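Local coordinates for protein pilin (Clostridioides difficile, PDB 6T8S) that is the major type IV pilin PilA1, the subunit that probably polymerises into the pilus fibres of this bacterium, at residues 22-36 and 50-63. Numbering follows the deposited sequence.
Sequences DYSSVKSAALSYYSD and LSVLETYMESLPDK
After a short 3-10 turn at 51-52, residues 56-61 run beside helical residues 22-36 in the opposite sense; the CA atoms of A29 and Y56 are 5.5 Å apart, and D22 faces P61 farther along. Y56 covers the most ground. Its ring reaches along the helix toward D36, with the backbone of A29 and Y33 beneath one face and CB of S32 only 3.5 Å from CD1 of Y56. At the far end the Y56 hydroxyl donates to D36 OD2 in a very short hydrogen bond of 2.5 Å; the oxygen sits in the plane of the ring, at its edge, while the carboxylate is turned 41° from that plane. A29 points its methyl at the loop, A29 CB lying against CB of Y56 and 3.6 Å from CG of M57. From there the M57 chain bends at its last torsion (chi3 78°), which sets CE beside the S25 carbonyl. L53 pushes in from the neighbouring turn and splits its methyls, CD1 going to V26 CG1 and CD2 to the CB of Y33, 4.0 Å away. V26 CG2, the other branch, meets L50 CD1 at 3.8 Å and P61 CG. The Y33 ring swings out past L53 to V52, since its CG lies opposite the backbone N (chi1 180°); CE2 of Y33 is 3.8 Å from CG2 of V52. P61 also slides past the D22 carboxylate, which is hydrogen-bonded through OD2 to Y70. The loop thus covers one side of the C-terminal half of the long helix 9-37, the helix that pilins pack against an antiparallel sheet. L50, V52 and P61 continue onto strand 70-75, while Y23, K27 and L31 of the helix rest on strand 128-138.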
loop_
_atom_site.group_PDB
_atom_site.type_symbol
_atom_site.label_atom_id
_atom_site.label_comp_id
_atom_site.label_asym_id
_atom_site.label_seq_id
_atom_site.Cartn_x
_atom_site.Cartn_y
_atom_site.Cartn_z
ATOM N N ASP A 22 -9.102 -0.696 1.199
ATOM C CA ASP A 22 -8.186 -0.091 2.201
ATOM C C ASP A 22 -7.394 1.043 1.546
ATOM O O ASP A 22 -7.293 2.111 2.160
ATOM C CB ASP A 22 -7.273 -1.151 2.822
ATOM C CG ASP A 22 -7.984 -2.146 3.720
ATOM O OD1 ASP A 22 -9.162 -1.885 4.097
ATOM O OD2 ASP A 22 -7.349 -3.179 4.053
ATOM N N TYR A 23 -6.833 0.814 0.364
ATOM C CA TYR A 23 -6.031 1.810 -0.390
ATOM C C TYR A 23 -6.852 3.098 -0.578
ATOM O O TYR A 23 -6.354 4.203 -0.315
ATOM C CB TYR A 23 -5.580 1.202 -1.720
ATOM C CG TYR A 23 -4.967 2.194 -2.672
ATOM C CD1 TYR A 23 -3.642 2.534 -2.516
ATOM C CD2 TYR A 23 -5.689 2.794 -3.692
ATOM C CE1 TYR A 23 -3.033 3.453 -3.348
ATOM C CE2 TYR A 23 -5.083 3.705 -4.556
ATOM C CZ TYR A 23 -3.749 4.037 -4.371
ATOM O OH TYR A 23 -3.061 4.925 -5.153
ATOM N N SER A 24 -8.098 2.951 -1.036
ATOM C CA SER A 24 -9.011 4.082 -1.324
ATOM C C SER A 24 -9.292 4.895 -0.052
ATOM O O SER A 24 -9.186 6.147 -0.108
ATOM C CB SER A 24 -10.290 3.590 -1.950
ATOM O OG SER A 24 -11.083 4.694 -2.313
ATOM N N SER A 25 -9.632 4.221 1.047
ATOM C CA SER A 25 -9.933 4.842 2.361
ATOM C C SER A 25 -8.694 5.577 2.888
ATOM O O SER A 25 -8.819 6.707 3.364
ATOM C CB SER A 25 -10.445 3.818 3.337
ATOM O OG SER A 25 -11.738 3.347 2.960
ATOM N N VAL A 26 -7.530 4.939 2.834
ATOM C CA VAL A 26 -6.268 5.538 3.349
ATOM C C VAL A 26 -5.902 6.737 2.465
ATOM O O VAL A 26 -5.438 7.756 3.017
ATOM C CB VAL A 26 -5.132 4.500 3.407
ATOM C CG1 VAL A 26 -3.795 5.156 3.712
ATOM C CG2 VAL A 26 -5.442 3.415 4.416
ATOM N N LYS A 27 -6.068 6.620 1.148
ATOM C CA LYS A 27 -5.702 7.706 0.206
ATOM C C LYS A 27 -6.526 8.961 0.538
ATOM O O LYS A 27 -5.947 10.061 0.535
ATOM C CB LYS A 27 -5.898 7.286 -1.251
ATOM C CG LYS A 27 -5.533 8.365 -2.257
ATOM C CD LYS A 27 -5.409 7.883 -3.671
ATOM C CE LYS A 27 -5.198 9.030 -4.634
ATOM N NZ LYS A 27 -5.435 8.599 -6.025
ATOM N N SER A 28 -7.832 8.820 0.763
ATOM C CA SER A 28 -8.736 9.965 1.056
ATOM C C SER A 28 -8.309 10.647 2.364
ATOM O O SER A 28 -8.185 11.910 2.400
ATOM C CB SER A 28 -10.179 9.514 1.102
ATOM O OG SER A 28 -11.035 10.644 1.111
ATOM N N ALA A 29 -8.045 9.853 3.402
ATOM C CA ALA A 29 -7.595 10.341 4.725
ATOM C C ALA A 29 -6.239 11.042 4.572
ATOM O O ALA A 29 -6.043 12.113 5.212
ATOM C CB ALA A 29 -7.532 9.205 5.716
ATOM N N ALA A 30 -5.317 10.465 3.796
ATOM C CA ALA A 30 -3.954 11.027 3.627
ATOM C C ALA A 30 -4.050 12.395 2.939
ATOM O O ALA A 30 -3.309 13.311 3.318
ATOM C CB ALA A 30 -3.078 10.094 2.841
ATOM N N LEU A 31 -4.900 12.510 1.924
ATOM C CA LEU A 31 -5.054 13.788 1.176
ATOM C C LEU A 31 -5.580 14.880 2.115
ATOM O O LEU A 31 -5.104 16.036 2.004
ATOM C CB LEU A 31 -5.952 13.560 -0.039
ATOM C CG LEU A 31 -5.252 12.900 -1.224
ATOM C CD1 LEU A 31 -6.267 12.344 -2.202
ATOM C CD2 LEU A 31 -4.304 13.876 -1.914
ATOM N N SER A 32 -6.531 14.536 2.994
ATOM C CA SER A 32 -7.089 15.429 4.049
ATOM C C SER A 32 -5.961 15.933 4.956
ATOM O O SER A 32 -5.793 17.168 5.095
ATOM C CB SER A 32 -8.142 14.739 4.875
ATOM O OG SER A 32 -9.358 14.596 4.169
ATOM N N TYR A 33 -5.223 15.004 5.564
ATOM C CA TYR A 33 -4.072 15.315 6.450
ATOM C C TYR A 33 -3.131 16.265 5.704
ATOM O O TYR A 33 -2.714 17.277 6.287
ATOM C CB TYR A 33 -3.394 14.018 6.898
ATOM C CG TYR A 33 -2.193 14.172 7.804
ATOM C CD1 TYR A 33 -1.003 14.708 7.336
ATOM C CD2 TYR A 33 -2.225 13.722 9.110
ATOM C CE1 TYR A 33 0.111 14.821 8.155
ATOM C CE2 TYR A 33 -1.115 13.819 9.941
ATOM C CZ TYR A 33 0.059 14.366 9.457
ATOM O OH TYR A 33 1.165 14.486 10.254
ATOM N N TYR A 34 -2.785 15.945 4.458
ATOM C CA TYR A 34 -1.809 16.723 3.651
ATOM C C TYR A 34 -2.347 18.147 3.446
ATOM O O TYR A 34 -1.599 19.129 3.663
ATOM C CB TYR A 34 -1.540 16.026 2.319
ATOM C CG TYR A 34 -0.474 16.664 1.466
ATOM C CD1 TYR A 34 0.598 17.341 2.025
ATOM C CD2 TYR A 34 -0.519 16.547 0.092
ATOM C CE1 TYR A 34 1.591 17.900 1.241
ATOM C CE2 TYR A 34 0.468 17.094 -0.712
ATOM C CZ TYR A 34 1.523 17.779 -0.135
ATOM O OH TYR A 34 2.485 18.318 -0.937
ATOM N N SER A 35 -3.625 18.264 3.087
ATOM C CA SER A 35 -4.290 19.580 2.882
ATOM C C SER A 35 -4.282 20.391 4.185
ATOM O O SER A 35 -4.089 21.628 4.117
ATOM C CB SER A 35 -5.686 19.425 2.342
ATOM O OG SER A 35 -6.211 20.717 2.037
ATOM N N ASP A 36 -4.465 19.750 5.336
ATOM C CA ASP A 36 -4.654 20.452 6.634
ATOM C C ASP A 36 -3.306 20.877 7.227
ATOM O O ASP A 36 -3.271 21.917 7.891
ATOM C CB ASP A 36 -5.407 19.607 7.662
ATOM C CG ASP A 36 -6.842 19.260 7.280
ATOM O OD1 ASP A 36 -7.321 19.770 6.234
ATOM O OD2 ASP A 36 -7.459 18.460 8.031
ATOM N N LEU A 50 -1.035 2.867 10.940
ATOM C CA LEU A 50 -1.608 4.075 10.295
ATOM C C LEU A 50 -2.155 5.040 11.351
ATOM O O LEU A 50 -2.960 5.919 10.989
ATOM C CB LEU A 50 -2.723 3.604 9.356
ATOM C CG LEU A 50 -2.261 2.682 8.232
ATOM C CD1 LEU A 50 -3.437 2.173 7.419
ATOM C CD2 LEU A 50 -1.245 3.385 7.347
ATOM N N SER A 51 -1.704 4.956 12.604
ATOM C CA SER A 51 -2.243 5.814 13.693
ATOM C C SER A 51 -1.995 7.308 13.398
ATOM O O SER A 51 -2.763 8.147 13.947
ATOM C CB SER A 51 -1.710 5.379 15.047
ATOM O OG SER A 51 -0.345 5.720 15.139
ATOM N N VAL A 52 -1.016 7.659 12.546
ATOM C CA VAL A 52 -0.793 9.066 12.089
ATOM C C VAL A 52 -2.098 9.630 11.484
ATOM O O VAL A 52 -2.339 10.854 11.620
ATOM C CB VAL A 52 0.389 9.170 11.102
ATOM C CG1 VAL A 52 0.118 8.445 9.794
ATOM C CG2 VAL A 52 0.792 10.613 10.830
ATOM N N LEU A 53 -2.939 8.785 10.883
ATOM C CA LEU A 53 -4.222 9.224 10.244
ATOM C C LEU A 53 -5.427 9.065 11.180
ATOM O O LEU A 53 -6.568 9.228 10.684
ATOM C CB LEU A 53 -4.446 8.408 8.969
ATOM C CG LEU A 53 -3.425 8.575 7.848
ATOM C CD1 LEU A 53 -3.818 7.708 6.666
ATOM C CD2 LEU A 53 -3.299 10.023 7.405
ATOM N N GLU A 54 -5.244 8.811 12.482
ATOM C CA GLU A 54 -6.355 8.338 13.356
ATOM C C GLU A 54 -7.479 9.383 13.474
ATOM O O GLU A 54 -8.640 8.970 13.648
ATOM C CB GLU A 54 -5.865 8.011 14.763
ATOM C CG GLU A 54 -6.907 7.287 15.594
ATOM C CD GLU A 54 -6.315 6.485 16.737
ATOM O OE1 GLU A 54 -5.219 6.866 17.213
ATOM O OE2 GLU A 54 -6.946 5.490 17.141
ATOM N N THR A 55 -7.159 10.680 13.447
ATOM C CA THR A 55 -8.202 11.744 13.559
ATOM C C THR A 55 -9.152 11.631 12.357
ATOM O O THR A 55 -10.356 11.965 12.515
ATOM C CB THR A 55 -7.573 13.137 13.698
ATOM O OG1 THR A 55 -6.689 13.089 14.814
ATOM C CG2 THR A 55 -8.595 14.234 13.914
ATOM N N TYR A 56 -8.669 11.146 11.204
ATOM C CA TYR A 56 -9.383 11.215 9.899
ATOM C C TYR A 56 -10.131 9.913 9.570
ATOM O O TYR A 56 -10.901 9.918 8.595
ATOM C CB TYR A 56 -8.410 11.545 8.766
ATOM C CG TYR A 56 -7.789 12.916 8.866
ATOM C CD1 TYR A 56 -8.409 14.021 8.306
ATOM C CD2 TYR A 56 -6.597 13.124 9.551
ATOM C CE1 TYR A 56 -7.850 15.288 8.386
ATOM C CE2 TYR A 56 -6.035 14.387 9.650
ATOM C CZ TYR A 56 -6.659 15.476 9.060
ATOM O OH TYR A 56 -6.127 16.735 9.162
ATOM N N MET A 57 -9.905 8.830 10.323
ATOM C CA MET A 57 -10.455 7.491 9.993
ATOM C C MET A 57 -11.226 6.963 11.200
ATOM O O MET A 57 -10.665 6.906 12.305
ATOM C CB MET A 57 -9.348 6.513 9.585
ATOM C CG MET A 57 -8.504 7.039 8.436
ATOM S SD MET A 57 -7.452 5.773 7.667
ATOM C CE MET A 57 -8.651 4.915 6.651
ATOM N N GLU A 58 -12.477 6.575 10.994
ATOM C CA GLU A 58 -13.318 6.034 12.089
ATOM C C GLU A 58 -12.723 4.702 12.538
ATOM O O GLU A 58 -12.737 4.428 13.749
ATOM C CB GLU A 58 -14.759 5.864 11.628
ATOM C CG GLU A 58 -15.434 7.189 11.335
ATOM C CD GLU A 58 -16.935 7.081 11.143
ATOM O OE1 GLU A 58 -17.371 6.615 10.082
ATOM O OE2 GLU A 58 -17.658 7.475 12.065
ATOM N N SER A 59 -12.207 3.921 11.593
ATOM C CA SER A 59 -11.539 2.629 11.878
ATOM C C SER A 59 -10.262 2.515 11.043
ATOM O O SER A 59 -10.358 2.598 9.817
ATOM C CB SER A 59 -12.486 1.493 11.624
ATOM O OG SER A 59 -12.029 0.329 12.294
ATOM N N LEU A 60 -9.109 2.324 11.687
ATOM C CA LEU A 60 -7.801 2.229 10.978
ATOM C C LEU A 60 -7.624 0.819 10.432
ATOM O O LEU A 60 -7.696 -0.140 11.192
ATOM C CB LEU A 60 -6.660 2.558 11.940
ATOM C CG LEU A 60 -6.534 4.020 12.343
ATOM C CD1 LEU A 60 -5.537 4.171 13.485
ATOM C CD2 LEU A 60 -6.138 4.875 11.159
ATOM N N PRO A 61 -7.397 0.646 9.111
ATOM C CA PRO A 61 -6.942 -0.635 8.575
ATOM C C PRO A 61 -5.623 -1.009 9.268
ATOM O O PRO A 61 -4.836 -0.122 9.541
ATOM C CB PRO A 61 -6.746 -0.370 7.081
ATOM C CG PRO A 61 -7.652 0.804 6.800
ATOM C CD PRO A 61 -7.587 1.649 8.056
ATOM N N ASP A 62 -5.433 -2.300 9.543
ATOM C CA ASP A 62 -4.286 -2.839 10.323
ATOM C C ASP A 62 -3.425 -3.715 9.399
ATOM O O ASP A 62 -2.240 -3.382 9.185
ATOM C CB ASP A 62 -4.805 -3.607 11.543
ATOM C CG ASP A 62 -3.717 -4.271 12.370
ATOM O OD1 ASP A 62 -2.645 -3.664 12.526
ATOM O OD2 ASP A 62 -3.952 -5.398 12.839
ATOM N N LYS A 63 -4.011 -4.785 8.868
ATOM C CA LYS A 63 -3.305 -5.763 8.003
ATOM C C LYS A 63 -4.068 -5.896 6.688
ATOM O O LYS A 63 -5.322 -5.812 6.698
ATOM C CB LYS A 63 -3.226 -7.144 8.653
ATOM C CG LYS A 63 -2.334 -7.245 9.881
ATOM C CD LYS A 63 -2.393 -8.613 10.551
ATOM C CE LYS A 63 -1.955 -9.763 9.661
ATOM N NZ LYS A 63 -0.495 -9.740 9.399
#